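PDB 5KRP: frutapin from Artocarpus altilis, which probably binds carbohydrates, as a lectin of the jacalin-related family with a beta-prism fold. Local coordinates for residues Thr94-Leu100 against Leu140-Ile144. Sequence-based numbering, arbitrary orientation.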
ATOM      1  N   THR A  94     -21.096 -22.864 -19.457  1.00 29.16           N
ATOM      2  CA  THR A  94     -20.094 -22.295 -18.532  1.00 24.95           C
ATOM      3  C   THR A  94     -20.769 -21.106 -17.703  1.00 24.16           C
ATOM      4  O   THR A  94     -21.574 -20.377 -18.284  1.00 23.97           O
ATOM      5  CB  THR A  94     -18.903 -21.878 -19.315  1.00 24.74           C
ATOM      6  OG1 THR A  94     -17.839 -21.688 -18.402  1.00 22.02           O
ATOM      7  CG2 THR A  94     -19.159 -20.648 -20.184  1.00 24.29           C
ATOM      8  N   PRO A  95     -20.462 -20.958 -16.420  1.00 21.46           N
ATOM      9  CA  PRO A  95     -20.945 -19.767 -15.685  1.00 20.08           C
ATOM     10  C   PRO A  95     -20.392 -18.462 -16.276  1.00 18.76           C
ATOM     11  O   PRO A  95     -19.235 -18.367 -16.635  1.00 18.87           O
ATOM     12  CB  PRO A  95     -20.423 -19.987 -14.268  1.00 21.57           C
ATOM     13  CG  PRO A  95     -20.121 -21.484 -14.192  1.00 21.91           C
ATOM     14  CD  PRO A  95     -19.609 -21.790 -15.513  1.00 22.11           C
ATOM     15  N   VAL A  96     -21.269 -17.480 -16.356  1.00 18.22           N
ATOM     16  CA  VAL A  96     -20.956 -16.125 -16.743  1.00 17.72           C
ATOM     17  C   VAL A  96     -21.555 -15.112 -15.776  1.00 17.41           C
ATOM     18  O   VAL A  96     -22.330 -15.436 -14.863  1.00 17.25           O
ATOM     19  CB  VAL A  96     -21.455 -15.809 -18.206  1.00 17.50           C
ATOM     20  CG1 VAL A  96     -20.929 -16.798 -19.188  1.00 18.93           C
ATOM     21  CG2 VAL A  96     -22.965 -15.745 -18.287  1.00 17.41           C
ATOM     22  N   VAL A  97     -21.201 -13.840 -15.979  1.00 16.19           N
ATOM     23  CA  VAL A  97     -21.763 -12.770 -15.165  1.00 16.46           C
ATOM     24  C   VAL A  97     -23.107 -12.370 -15.743  1.00 16.92           C
ATOM     25  O   VAL A  97     -23.157 -11.835 -16.843  1.00 19.14           O
ATOM     26  CB  VAL A  97     -20.841 -11.513 -15.140  1.00 16.43           C
ATOM     27  CG1 VAL A  97     -21.464 -10.407 -14.308  1.00 15.13           C
ATOM     28  CG2 VAL A  97     -19.428 -11.906 -14.654  1.00 16.30           C
ATOM     29  N   ARG A  98     -24.151 -12.682 -14.997  1.00 16.98           N
ATOM     30  CA  ARG A  98     -25.546 -12.539 -15.425  1.00 17.93           C
ATOM     31  C   ARG A  98     -26.045 -11.156 -15.100  1.00 18.44           C
ATOM     32  O   ARG A  98     -26.841 -10.573 -15.850  1.00 18.74           O
ATOM     33  CB  ARG A  98     -26.463 -13.615 -14.808  1.00 18.88           C
ATOM     34  CG  ARG A  98     -26.154 -15.059 -15.201  1.00 21.90           C
ATOM     35  CD  ARG A  98     -26.300 -15.358 -16.683  1.00 25.54           C
ATOM     36  NE  ARG A  98     -27.654 -15.008 -17.040  1.00 26.46           N
ATOM     37  CZ  ARG A  98     -28.700 -15.815 -16.912  1.00 30.45           C
ATOM     38  NH1 ARG A  98     -28.561 -17.091 -16.548  1.00 30.12           N
ATOM     39  NH2 ARG A  98     -29.882 -15.317 -17.146  1.00 30.32           N
ATOM     40  N   SER A  99     -25.523 -10.566 -14.028  1.00 17.47           N
ATOM     41  CA  SER A  99     -25.967  -9.226 -13.606  1.00 16.66           C
ATOM     42  C   SER A  99     -24.792  -8.485 -12.900  1.00 18.64           C
ATOM     43  O   SER A  99     -23.978  -9.145 -12.217  1.00 17.57           O
ATOM     44  CB  SER A  99     -27.074  -9.338 -12.583  1.00 18.51           C
ATOM     45  OG  SER A  99     -27.711  -8.115 -12.382  1.00 24.10           O
ATOM     46  N   LEU A 100     -24.829  -7.160 -12.973  1.00 18.01           N
ATOM     47  CA  LEU A 100     -23.955  -6.278 -12.179  1.00 17.24           C
ATOM     48  C   LEU A 100     -24.780  -5.117 -11.575  1.00 20.17           C
ATOM     49  O   LEU A 100     -25.730  -4.610 -12.161  1.00 19.89           O
ATOM     50  CB  LEU A 100     -22.785  -5.708 -12.986  1.00 17.65           C
ATOM     51  CG  LEU A 100     -21.717  -6.677 -13.379  1.00 18.72           C
ATOM     52  CD1 LEU A 100     -20.817  -6.048 -14.369  1.00 20.19           C
ATOM     53  CD2 LEU A 100     -20.892  -7.122 -12.155  1.00 20.63           C
ATOM     54  N   LEU A 140     -19.761 -13.234 -23.996  1.00 21.29           N
ATOM     55  CA  LEU A 140     -20.322 -12.594 -22.851  1.00 21.20           C
ATOM     56  C   LEU A 140     -19.127 -12.312 -21.870  1.00 19.71           C
ATOM     57  O   LEU A 140     -17.991 -12.751 -22.088  1.00 18.13           O
ATOM     58  CB  LEU A 140     -21.313 -13.516 -22.135  1.00 23.02           C
ATOM     59  CG  LEU A 140     -22.585 -13.824 -22.965  1.00 26.37           C
ATOM     60  CD1 LEU A 140     -23.386 -14.864 -22.258  1.00 28.87           C
ATOM     61  CD2 LEU A 140     -23.443 -12.619 -23.168  1.00 24.45           C
ATOM     62  N   LEU A 141     -19.436 -11.590 -20.816  1.00 18.83           N
ATOM     63  CA  LEU A 141     -18.493 -11.381 -19.721  1.00 16.76           C
ATOM     64  C   LEU A 141     -18.539 -12.641 -18.878  1.00 15.76           C
ATOM     65  O   LEU A 141     -19.371 -12.796 -18.037  1.00 16.56           O
ATOM     66  CB  LEU A 141     -18.958 -10.134 -18.915  1.00 17.82           C
ATOM     67  CG  LEU A 141     -17.998  -9.767 -17.766  1.00 18.24           C
ATOM     68  CD1 LEU A 141     -16.662  -9.432 -18.325  1.00 18.30           C
ATOM     69  CD2 LEU A 141     -18.555  -8.659 -16.906  1.00 16.31           C
ATOM     70  N   ASP A 142     -17.594 -13.538 -19.104  1.00 16.88           N
ATOM     71  CA  ASP A 142     -17.492 -14.731 -18.262  1.00 18.12           C
ATOM     72  C   ASP A 142     -17.172 -14.465 -16.778  1.00 15.76           C
ATOM     73  O   ASP A 142     -17.712 -15.130 -15.892  1.00 15.90           O
ATOM     74  CB  ASP A 142     -16.397 -15.627 -18.825  1.00 16.65           C
ATOM     75  CG  ASP A 142     -16.732 -16.197 -20.206  1.00 21.72           C
ATOM     76  OD1 ASP A 142     -16.648 -15.469 -21.225  1.00 20.38           O
ATOM     77  OD2 ASP A 142     -17.063 -17.411 -20.293  1.00 17.54           O
ATOM     78  N   ALA A 143     -16.334 -13.473 -16.497  1.00 15.03           N
ATOM     79  CA  ALA A 143     -15.913 -13.256 -15.092  1.00 14.61           C
ATOM     80  C   ALA A 143     -15.353 -11.839 -14.975  1.00 14.20           C
ATOM     81  O   ALA A 143     -14.897 -11.261 -15.963  1.00 15.15           O
ATOM     82  CB  ALA A 143     -14.851 -14.274 -14.666  1.00 16.49           C
ATOM     83  N   ILE A 144     -15.462 -11.305 -13.773  1.00 15.37           N
ATOM     84  CA  ILE A 144     -14.904  -9.985 -13.487  0.50 15.13           C
ATOM     85  C   ILE A 144     -14.278  -9.935 -12.107  1.00 14.67           C
ATOM     86  O   ILE A 144     -14.799 -10.494 -11.111  1.00 14.89           O
ATOM     87  CB  ILE A 144     -15.955  -8.899 -13.717  0.50 14.94           C
ATOM     88  CG1 ILE A 144     -15.375  -7.485 -13.630  0.50 16.50           C
ATOM     89  CG2 ILE A 144     -17.046  -8.934 -12.698  0.50 14.99           C
ATOM     90  CD1 ILE A 144     -16.540  -6.509 -13.478  0.50 16.77           C
TER
HETATM   91  O   HOH W   1     -17.098 -19.076 -18.239  1.00 19.36           O
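Strands 95-104 and 141-149, from two different sheets of the jacalin-type beta-prism, meet here through Val96 and Val97 against Leu141 and Asp142. Over 95-100 and 141-144 their axes lie 83° apart and approach to 4.5 Å, so this is a crossing between sheets and not strand pairing. Accordingly, one direct hydrogen bond joins the segments: Val97 N donates to Leu141 O at 2.9 Å, nearly straight at 168°. Beside it, Val96 CA makes a CH...O contact with Asp142 O (3.5 Å).

A water extends the polar join. It accepts from Thr94 OG1 and donates to Pro95 O and to Asp142 OD2, the last at 2.6 Å, tying the start of one strand to the carboxylate. Asp142 OD2 and Leu140 N also bond a glycerol, probably from crystallisation; because Asp142 ends a GxxxD signature, it probably marks the carbohydrate pocket, as in other jacalin-related lectins.

Apolar contact lies to both sides of the backbone bond. With Val97 CG1 anti to its backbone N (chi1 179°), CG2 is left anti to the carbonyl carbon and is the branch that reaches Leu141 CG, at 4.0 Å. Farther along, Leu100 spreads its two methyls, CD1 to Leu141 CD2 and CD2 to Ile144 CG2 (both 4.3 Å), while Ile38 of strand 38-47, in the third sheet, touches Val97, Leu100 and Leu141. At the other end Val96 CG2 meets Leu140 CD1 at 4.1 Å. Asp142 and Ala143 form a classic bulge opposite Arg136. Aliphatic side chains from three sheets converging in a buried interior, with a probable sugar-binding aspartate at its edge, are characteristic of the jacalin-related beta-prism.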